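Local coordinates for protein FimX (Pseudomonas aeruginosa PAO1, PDB 3HV8) that belongs to the EAL-domain family of barrel-like alpha/beta proteins and holds the ligand C2E in a pocket of that domain, at residues D19-A22 with I23-Q26; P123-G126 with V127-A131; A132-P136 with E137-F141; K156-T159 with Q160-T164. All coordinates share one frame; numbering follows the deposited sequence.

Contact 1 (D19-A22 with I23-Q26); sequences DVIA and ILQQ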
loop_
_atom_site.group_PDB
_atom_site.type_symbol
_atom_site.label_atom_id
_atom_site.label_comp_id
_atom_site.label_asym_id
_atom_site.label_seq_id
_atom_site.Cartn_x
_atom_site.Cartn_y
_atom_site.Cartn_z
ATOM N N ASP A 19 13.051 -20.267 14.979
ATOM C CA ASP A 19 13.171 -19.040 15.699
ATOM C C ASP A 19 13.125 -17.977 14.598
ATOM O O ASP A 19 14.133 -17.472 14.176
ATOM C CB ASP A 19 14.457 -19.005 16.511
ATOM C CG ASP A 19 14.549 -17.823 17.446
ATOM O OD1 ASP A 19 13.958 -16.828 17.178
ATOM O OD2 ASP A 19 15.265 -17.878 18.458
ATOM N N VAL A 20 11.912 -17.724 14.116
ATOM C CA VAL A 20 11.631 -16.637 13.211
ATOM C C VAL A 20 12.217 -15.339 13.755
ATOM O O VAL A 20 12.715 -14.531 12.980
ATOM C CB VAL A 20 10.095 -16.483 13.039
ATOM C CG1 VAL A 20 9.758 -15.275 12.191
ATOM C CG2 VAL A 20 9.511 -17.749 12.424
ATOM N N ILE A 21 12.182 -15.137 15.071
ATOM C CA ILE A 21 12.659 -13.884 15.655
ATOM C C ILE A 21 14.159 -13.718 15.437
ATOM O O ILE A 21 14.619 -12.673 14.960
ATOM C CB ILE A 21 12.282 -13.731 17.143
ATOM C CG1 ILE A 21 10.759 -13.832 17.301
ATOM C CG2 ILE A 21 12.807 -12.414 17.706
ATOM C CD1 ILE A 21 9.988 -12.945 16.332
ATOM N N ALA A 22 14.923 -14.757 15.755
ATOM C CA ALA A 22 16.362 -14.715 15.510
ATOM C C ALA A 22 16.671 -14.491 14.035
ATOM O O ALA A 22 17.565 -13.711 13.694
ATOM C CB ALA A 22 17.019 -16.005 16.000
ATOM N N ILE A 23 15.939 -15.170 13.154
ATOM C CA ILE A 23 16.108 -14.979 11.720
ATOM C C ILE A 23 15.824 -13.531 11.291
ATOM O O ILE A 23 16.575 -12.953 10.510
ATOM C CB ILE A 23 15.256 -15.973 10.914
ATOM C CG1 ILE A 23 15.811 -17.399 11.066
ATOM C CG2 ILE A 23 15.199 -15.588 9.448
ATOM C CD1 ILE A 23 14.965 -18.452 10.384
ATOM N N LEU A 24 14.751 -12.941 11.808
ATOM C CA LEU A 24 14.414 -11.556 11.483
ATOM C C LEU A 24 15.452 -10.560 11.979
ATOM O O LEU A 24 15.813 -9.622 11.253
ATOM C CB LEU A 24 13.042 -11.200 12.063
ATOM C CG LEU A 24 11.844 -11.845 11.364
ATOM C CD1 LEU A 24 10.595 -11.641 12.223
ATOM C CD2 LEU A 24 11.646 -11.275 9.956
ATOM N N GLN A 25 15.916 -10.747 13.213
ATOM C CA GLN A 25 16.940 -9.874 13.782
ATOM C C GLN A 25 18.170 -9.853 12.870
ATOM O O GLN A 25 18.709 -8.790 12.552
ATOM C CB GLN A 25 17.300 -10.327 15.203
ATOM C CG GLN A 25 16.206 -9.989 16.225
ATOM C CD GLN A 25 16.344 -10.731 17.551
ATOM O OE1 GLN A 25 16.815 -11.871 17.600
ATOM N NE2 GLN A 25 15.911 -10.089 18.631
ATOM N N GLN A 26 18.588 -11.035 12.446
ATOM C CA GLN A 26 19.735 -11.184 11.553
ATOM C C GLN A 26 19.447 -10.616 10.160
ATOM O O GLN A 26 20.283 -9.935 9.570
ATOM C CB GLN A 26 20.100 -12.664 11.479
ATOM C CG GLN A 26 21.122 -13.065 10.469
ATOM C CD GLN A 26 21.533 -14.504 10.684
ATOM O OE1 GLN A 26 22.278 -14.810 11.614
ATOM N NE2 GLN A 26 21.023 -15.401 9.848
#

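Contact 2 (P123-G126 with V127-A131); sequences PWLG and VALKA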
loop_
_atom_site.group_PDB
_atom_site.type_symbol
_atom_site.label_atom_id
_atom_site.label_comp_id
_atom_site.label_asym_id
_atom_site.label_seq_id
_atom_site.Cartn_x
_atom_site.Cartn_y
_atom_site.Cartn_z
ATOM N N PRO A 123 10.004 12.422 11.922
ATOM C CA PRO A 123 11.320 13.069 11.929
ATOM C C PRO A 123 12.333 12.288 11.089
ATOM O O PRO A 123 13.082 12.886 10.320
ATOM C CB PRO A 123 11.721 13.043 13.412
ATOM C CG PRO A 123 10.448 12.993 14.154
ATOM C CD PRO A 123 9.510 12.172 13.286
ATOM N N TRP A 124 12.347 10.962 11.218
ATOM C CA TRP A 124 13.288 10.153 10.455
ATOM C C TRP A 124 13.005 10.203 8.954
ATOM O O TRP A 124 13.915 10.310 8.142
ATOM C CB TRP A 124 13.270 8.702 10.948
ATOM C CG TRP A 124 14.051 7.766 10.058
ATOM C CD1 TRP A 124 15.392 7.513 10.113
ATOM C CD2 TRP A 124 13.537 6.959 8.979
ATOM N NE1 TRP A 124 15.745 6.609 9.140
ATOM C CE2 TRP A 124 14.628 6.252 8.430
ATOM C CE3 TRP A 124 12.263 6.775 8.424
ATOM C CZ2 TRP A 124 14.491 5.371 7.354
ATOM C CZ3 TRP A 124 12.126 5.902 7.356
ATOM C CH2 TRP A 124 13.231 5.212 6.827
ATOM N N LEU A 125 11.726 10.112 8.589
ATOM C CA LEU A 125 11.367 10.100 7.180
ATOM C C LEU A 125 11.791 11.408 6.516
ATOM O O LEU A 125 12.295 11.405 5.403
ATOM C CB LEU A 125 9.859 9.867 7.012
ATOM C CG LEU A 125 9.269 9.881 5.604
ATOM C CD1 LEU A 125 9.893 8.815 4.727
ATOM C CD2 LEU A 125 7.756 9.690 5.697
ATOM N N GLY A 126 11.601 12.507 7.239
ATOM C CA GLY A 126 12.007 13.814 6.761
ATOM C C GLY A 126 13.470 13.831 6.363
ATOM O O GLY A 126 13.826 14.287 5.273
ATOM N N VAL A 127 14.326 13.314 7.237
ATOM C CA VAL A 127 15.759 13.294 6.939
ATOM C C VAL A 127 16.119 12.284 5.851
ATOM O O VAL A 127 17.002 12.529 5.039
ATOM C CB VAL A 127 16.605 13.051 8.204
ATOM C CG1 VAL A 127 18.044 12.690 7.828
ATOM C CG2 VAL A 127 16.565 14.279 9.092
ATOM N N ALA A 128 15.415 11.153 5.821
ATOM C CA ALA A 128 15.677 10.122 4.828
ATOM C C ALA A 128 15.337 10.575 3.401
ATOM O O ALA A 128 16.041 10.242 2.443
ATOM C CB ALA A 128 14.906 8.839 5.189
ATOM N N LEU A 129 14.257 11.337 3.273
ATOM C CA LEU A 129 13.865 11.879 1.979
ATOM C C LEU A 129 14.903 12.877 1.485
ATOM O O LEU A 129 15.386 12.758 0.360
ATOM C CB LEU A 129 12.480 12.522 2.062
ATOM C CG LEU A 129 11.341 11.510 2.234
ATOM C CD1 LEU A 129 10.039 12.211 2.569
ATOM C CD2 LEU A 129 11.222 10.663 0.986
ATOM N N LYS A 130 15.260 13.836 2.338
ATOM C CA LYS A 130 16.256 14.854 1.989
ATOM C C LYS A 130 17.587 14.239 1.555
ATOM O O LYS A 130 18.187 14.675 0.575
ATOM C CB LYS A 130 16.467 15.830 3.149
ATOM C CG LYS A 130 15.238 16.658 3.503
ATOM C CD LYS A 130 15.620 18.105 3.797
ATOM C CE LYS A 130 14.404 18.977 4.102
ATOM N NZ LYS A 130 14.160 19.118 5.565
ATOM N N ALA A 131 18.039 13.218 2.276
ATOM C CA ALA A 131 19.302 12.558 1.953
ATOM C C ALA A 131 19.355 11.948 0.548
ATOM O O ALA A 131 20.423 11.865 -0.060
ATOM C CB ALA A 131 19.632 11.502 3.006
#

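Contact 3 (A132-P136 with E137-F141); sequences ARLPP and ESLVF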
loop_
_atom_site.group_PDB
_atom_site.type_symbol
_atom_site.label_atom_id
_atom_site.label_comp_id
_atom_site.label_asym_id
_atom_site.label_seq_id
_atom_site.Cartn_x
_atom_site.Cartn_y
_atom_site.Cartn_z
ATOM N N ALA A 132 18.208 11.506 0.039
ATOM C CA ALA A 132 18.156 10.902 -1.286
ATOM C C ALA A 132 17.741 11.944 -2.317
ATOM O O ALA A 132 17.758 11.681 -3.521
ATOM C CB ALA A 132 17.185 9.731 -1.299
ATOM N N ARG A 133 17.356 13.120 -1.833
ATOM C CA ARG A 133 16.936 14.181 -2.732
ATOM C C ARG A 133 15.788 13.634 -3.567
ATOM O O ARG A 133 15.872 13.528 -4.796
ATOM C CB ARG A 133 18.112 14.606 -3.609
ATOM C CG ARG A 133 19.394 14.802 -2.814
ATOM C CD ARG A 133 19.560 16.239 -2.373
ATOM N NE ARG A 133 20.532 16.918 -3.221
ATOM C CZ ARG A 133 20.505 18.214 -3.513
ATOM N NH1 ARG A 133 19.538 18.988 -3.034
ATOM N NH2 ARG A 133 21.443 18.732 -4.296
ATOM N N LEU A 134 14.722 13.259 -2.866
ATOM C CA LEU A 134 13.548 12.681 -3.493
ATOM C C LEU A 134 12.550 13.775 -3.841
ATOM O O LEU A 134 12.261 14.654 -3.025
ATOM C CB LEU A 134 12.899 11.643 -2.572
ATOM C CG LEU A 134 12.145 10.520 -3.284
ATOM C CD1 LEU A 134 13.122 9.677 -4.046
ATOM C CD2 LEU A 134 11.354 9.652 -2.312
ATOM N N PRO A 135 12.028 13.730 -5.070
ATOM C CA PRO A 135 11.011 14.668 -5.552
ATOM C C PRO A 135 9.728 14.543 -4.750
ATOM O O PRO A 135 9.480 13.474 -4.187
ATOM C CB PRO A 135 10.764 14.198 -6.984
ATOM C CG PRO A 135 12.002 13.457 -7.371
ATOM C CD PRO A 135 12.470 12.795 -6.118
ATOM N N PRO A 136 8.911 15.612 -4.711
ATOM C CA PRO A 136 7.639 15.588 -3.977
ATOM C C PRO A 136 6.684 14.625 -4.671
ATOM O O PRO A 136 6.854 14.366 -5.860
ATOM C CB PRO A 136 7.109 17.020 -4.111
ATOM C CG PRO A 136 8.159 17.798 -4.858
ATOM C CD PRO A 136 9.051 16.823 -5.539
ATOM N N GLU A 137 5.696 14.116 -3.943
ATOM C CA GLU A 137 4.764 13.128 -4.486
ATOM C C GLU A 137 5.480 11.955 -5.159
ATOM O O GLU A 137 5.204 11.627 -6.317
ATOM C CB GLU A 137 3.791 13.766 -5.485
ATOM C CG GLU A 137 3.595 15.265 -5.342
ATOM C CD GLU A 137 3.113 15.675 -3.967
ATOM O OE1 GLU A 137 3.490 16.780 -3.523
ATOM O OE2 GLU A 137 2.363 14.902 -3.332
ATOM N N SER A 138 6.410 11.326 -4.450
ATOM C CA SER A 138 7.053 10.123 -4.966
ATOM C C SER A 138 6.555 8.896 -4.217
ATOM O O SER A 138 6.484 7.806 -4.778
ATOM C CB SER A 138 8.569 10.214 -4.812
ATOM O OG SER A 138 9.129 11.097 -5.764
ATOM N N LEU A 139 6.231 9.089 -2.944
ATOM C CA LEU A 139 5.812 8.007 -2.063
ATOM C C LEU A 139 4.368 8.159 -1.619
ATOM O O LEU A 139 3.931 9.256 -1.257
ATOM C CB LEU A 139 6.672 7.999 -0.801
ATOM C CG LEU A 139 7.833 7.013 -0.657
ATOM C CD1 LEU A 139 8.374 6.533 -1.994
ATOM C CD2 LEU A 139 8.941 7.603 0.230
ATOM N N VAL A 140 3.646 7.044 -1.605
ATOM C CA VAL A 140 2.314 6.971 -1.030
ATOM C C VAL A 140 2.335 5.924 0.065
ATOM O O VAL A 140 2.635 4.750 -0.212
ATOM C CB VAL A 140 1.268 6.510 -2.082
ATOM C CG1 VAL A 140 -0.125 6.598 -1.480
ATOM C CG2 VAL A 140 1.376 7.324 -3.381
ATOM N N PHE A 141 2.026 6.313 1.296
ATOM C CA PHE A 141 2.023 5.360 2.414
ATOM C C PHE A 141 0.653 4.745 2.615
ATOM O O PHE A 141 -0.359 5.463 2.642
ATOM C CB PHE A 141 2.528 6.030 3.693
ATOM C CG PHE A 141 3.979 6.350 3.628
ATOM C CD1 PHE A 141 4.914 5.369 3.904
ATOM C CD2 PHE A 141 4.412 7.589 3.181
ATOM C CE1 PHE A 141 6.274 5.632 3.789
ATOM C CE2 PHE A 141 5.762 7.864 3.077
ATOM C CZ PHE A 141 6.697 6.879 3.377
#

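Contact 4 (K156-T159 with Q160-T164); sequences KQLT and QGLAT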
loop_
_atom_site.group_PDB
_atom_site.type_symbol
_atom_site.label_atom_id
_atom_site.label_comp_id
_atom_site.label_asym_id
_atom_site.label_seq_id
_atom_site.Cartn_x
_atom_site.Cartn_y
_atom_site.Cartn_z
ATOM N N LYS A 156 -4.336 10.082 12.065
ATOM C CA LYS A 156 -4.574 11.493 11.775
ATOM C C LYS A 156 -3.269 12.280 11.829
ATOM O O LYS A 156 -2.925 13.020 10.912
ATOM C CB LYS A 156 -5.580 12.058 12.772
ATOM C CG LYS A 156 -5.737 13.571 12.678
ATOM C CD LYS A 156 -6.828 14.062 13.624
ATOM C CE LYS A 156 -6.957 15.576 13.556
ATOM N NZ LYS A 156 -8.192 16.062 14.222
ATOM N N GLN A 157 -2.534 12.113 12.919
ATOM C CA GLN A 157 -1.290 12.847 13.076
ATOM C C GLN A 157 -0.258 12.455 12.025
ATOM O O GLN A 157 0.415 13.300 11.449
ATOM C CB GLN A 157 -0.720 12.616 14.481
ATOM C CG GLN A 157 -1.598 13.197 15.578
ATOM C CD GLN A 157 -1.207 12.722 16.968
ATOM O OE1 GLN A 157 -0.516 11.712 17.123
ATOM N NE2 GLN A 157 -1.662 13.441 17.989
ATOM N N LEU A 158 -0.142 11.157 11.758
ATOM C CA LEU A 158 0.840 10.718 10.777
ATOM C C LEU A 158 0.513 11.251 9.385
ATOM O O LEU A 158 1.372 11.797 8.716
ATOM C CB LEU A 158 0.949 9.192 10.735
ATOM C CG LEU A 158 1.839 8.663 9.610
ATOM C CD1 LEU A 158 3.269 9.130 9.777
ATOM C CD2 LEU A 158 1.801 7.146 9.583
ATOM N N THR A 159 -0.742 11.108 8.967
ATOM C CA THR A 159 -1.100 11.528 7.605
ATOM C C THR A 159 -1.015 13.047 7.410
ATOM O O THR A 159 -0.627 13.515 6.349
ATOM C CB THR A 159 -2.474 10.965 7.132
ATOM O OG1 THR A 159 -3.518 11.384 8.016
ATOM C CG2 THR A 159 -2.429 9.440 7.086
ATOM N N GLN A 160 -1.310 13.809 8.460
ATOM C CA GLN A 160 -1.107 15.256 8.414
ATOM C C GLN A 160 0.388 15.572 8.264
ATOM O O GLN A 160 0.788 16.429 7.477
ATOM C CB GLN A 160 -1.698 15.919 9.667
ATOM C CG GLN A 160 -3.222 16.074 9.605
ATOM C CD GLN A 160 -3.871 16.451 10.929
ATOM O OE1 GLN A 160 -5.089 16.348 11.079
ATOM N NE2 GLN A 160 -3.067 16.888 11.889
ATOM N N GLY A 161 1.221 14.835 8.991
ATOM C CA GLY A 161 2.658 15.011 8.870
ATOM C C GLY A 161 3.217 14.609 7.511
ATOM O O GLY A 161 4.141 15.238 6.985
ATOM N N LEU A 162 2.672 13.540 6.931
ATOM C CA LEU A 162 3.083 13.136 5.598
ATOM C C LEU A 162 2.782 14.227 4.578
ATOM O O LEU A 162 3.567 14.455 3.663
ATOM C CB LEU A 162 2.386 11.827 5.189
ATOM C CG LEU A 162 2.845 10.594 5.960
ATOM C CD1 LEU A 162 1.953 9.397 5.612
ATOM C CD2 LEU A 162 4.313 10.285 5.667
ATOM N N ALA A 163 1.643 14.892 4.745
ATOM C CA ALA A 163 1.260 15.960 3.824
ATOM C C ALA A 163 2.276 17.095 3.903
ATOM O O ALA A 163 2.667 17.664 2.887
ATOM C CB ALA A 163 -0.153 16.458 4.122
ATOM N N THR A 164 2.708 17.403 5.120
ATOM C CA THR A 164 3.712 18.440 5.322
ATOM C C THR A 164 5.002 18.088 4.571
ATOM O O THR A 164 5.640 18.964 3.994
ATOM C CB THR A 164 3.967 18.677 6.826
ATOM O OG1 THR A 164 2.755 19.121 7.448
ATOM C CG2 THR A 164 5.054 19.726 7.041
#

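Contact 1 (D19-A22 with I23-Q26)
Val20 O accepts from Leu24 N at 2.8 Å, the shortest of four backbone bonds that lock D19-A22 onto I23-Q26 in the opening turns of helix 20-30. Ile21 O takes Gln25 N at 2.9 Å with a nearly straight N-H (168°), and Asp19 O and Ala22 O receive Ile23 N and Gln26 N in the same i to i+4 pattern. Asp19 is the N-cap: its OD1 accepts from Ala22 N at 2.7 Å, the amide arriving from above the carboxylate plane. A first-turn amide is satisfied in this way where no preceding carbonyl of the helix can do so, and the negative carboxylate would also suit the positive end of the helix dipole.

Outside this polar framework, Val20 and Leu24 lie side by side and point the same way, with CG1 of Val20 3.7 Å from CD1 of Leu24. The valine presents CG1 because that branch stands anti to its own N (chi1 175°). One residue further along, Ile21 touches Gln25 obliquely, its CG2 lying 3.9 Å from CD of the glutamine, an amide carbon against a methyl.

Leu24 is the buried member and packs on Phe70, Leu79 and Ala74, while Ile21 reaches Ala73 and Ala77. The start of helix 20-30 is thereby laid against helix 71-76 and the loops at its two ends, well away from the centre of the chain.

Contact 2 (P123-G126 with V127-A131)
Ala128 puts its CB over the six-membered ring of Trp124, 4.2 Å from the centroid and only 13° off the ring normal, a CH-pi contact one turn along helix 121-132. The methyl is displaced toward the rim of the indole, where its nearest ring atom is CZ2 of Trp124. The ring can lie back along the helix because CG of Trp124 is anti to the backbone N (chi1 171°) and chi2, at 86°, turns the indole broadside to the methyl. In the backbone of the same turn, Trp124 O accepts from Ala128 N at 2.9 Å.

The tighter packing lies on the adjoining inward flank. Leu125 and Leu129 are set at a slant to each other: CG of Leu125 is 3.9 Å from CD1 of Leu129, and CD1 of Leu125 is as close to CG of Leu129. Leu125 O, accepting Leu129 N at 2.9 Å, also lies 3.3 Å from CG of Leu129.

The outward side is held more slackly. Val127 N reaches Pro123 O in a weak bond of 3.4 Å, and Lys130 N bonds to Gly126 O. CG of Lys130 lies against Gly126 O, and the exposed chain, bent at chi2 and chi4, turns NZ back over the side of the glycine.

Arg85 adds a cation-pi contact to Trp124, and helix 80-96 supplies Ile88 and Ile92 to the apolar flank. Leu125 and Leu129 also rest on Phe141 and Leu139 of strand 139-144. This amphipathic helix, covering a parallel strand, is typical of the outer layer of the barrel-like EAL fold.

Contact 3 (A132-P136 with E137-F141)
The carbonyl of Pro135 is approached over its face by Ser138, whose OG donates to Pro135 O at 2.9 Å. The hydroxyl stands 50° out of the carbonyl plane, so the bond does not use a lone-pair direction. The same OG sits over one face of the Pro135 ring, 3.7 Å from CB. The torsion of Ser138 (chi1 -75°) places OG beside its own N, anti to the carbonyl carbon, on the side where Pro135 O lies. At the Glu137 carboxylate the neighbour is the Pro136 ring, with OE1 of Glu137 3.7 Å from CB of Pro136. In Glu137, chi1, near-eclipsed at -22°, lays CG against the Pro136 carbonyl, and the bend at chi2 carries OE1 on toward the ring.

The apolar part gathers round Leu134. Its CD2 touches CB of Ser138 at 3.8 Å and CD2 of Leu139 at 4.1 Å, and the two leucine side chains cross at about a right angle. Leu134 and Leu139 both pack on Leu129 of helix 121-132, while Leu95 of helix 80-96 touches both Ser138 and Leu139.

Positive phi values occur at both ends of the turn. Arg133 ends helix 121-132 in a Schellman motif, and Glu137 takes up a left-handed conformation just ahead of the strand. Backbone bonds from Ser138 and Val140 to Leu107, and from Leu139 to Gln168, then set strand 139-144 between strands 105-110 and 168-174. A helix returned by a short loop, here with two prolines, to a parallel strand is the alpha-to-beta connection of a beta/alpha barrel, here in its EAL-domain form.

Contact 4 (K156-T159 with Q160-T164)
Gln160 N bonds to Lys156 O at 3.0 Å, one of four i to i+4 backbone hydrogen bonds across these turns of helix 152-164. Gly161 N and Ala163 N reach Gln157 O and Thr159 O likewise, and the shortest runs from Leu162 N to Leu158 O at 2.8 Å.

Polar side chains meet on the exposed face. Lys156, extended beyond CG, is crossed at an angle by Gln160, whose OE1 lies 3.2 Å from CE and 3.3 Å from CG of the lysine. The amide oxygen thus touches the alkyl chain, NZ of Lys156 being 4.4 Å from it.

Apolar contact falls on the opposite flank. CG of Leu158 approaches CD1 of Leu162 at 4.1 Å; one leucine has CG anti to the backbone N (chi1 173°) and the other beside it (chi1 -69°), which brings the two branches together. Leu121, Leu122 and Leu125 of helix 121-132 pack against this pair, and Phe141 adds a strand residue.

Buried Thr159 holds OG1 between its own N and carbonyl carbon (chi1 59°), hydrogen-bonded to Ala155 O and to Thr188 N.

Chemically the helix is two-sided: its leucines are committed to the core, and a buried hydroxyl is satisfied by main-chain partners on both the helix and a neighbouring loop. On the outside, a glutamine oxygen lies against lysine CE, next to the ammonium and probably slightly positive; its contact with CG is plain packing.

The contacts come in series along one EAL domain. Contact 1 stands apart on helix 20-30, its centre 27 to 32 Å from the others and its nearest atoms at least about 16 Å away. Contacts 2 and 3 run on directly from helix 121-132 through a loop into strand 139-144; contact 4 follows on helix 152-164, after helix 145-150, and the three centres are 10 to 14 Å apart. They meet: Leu125 CD2 is 3.5 Å from Leu162 CD2, and Phe141 CD2 is 3.7 Å from Leu162 CD2. Two helices therefore share one strand of the central sheet. One side chain of each contact lies about 11 to 12 Å from C2E, none touching it.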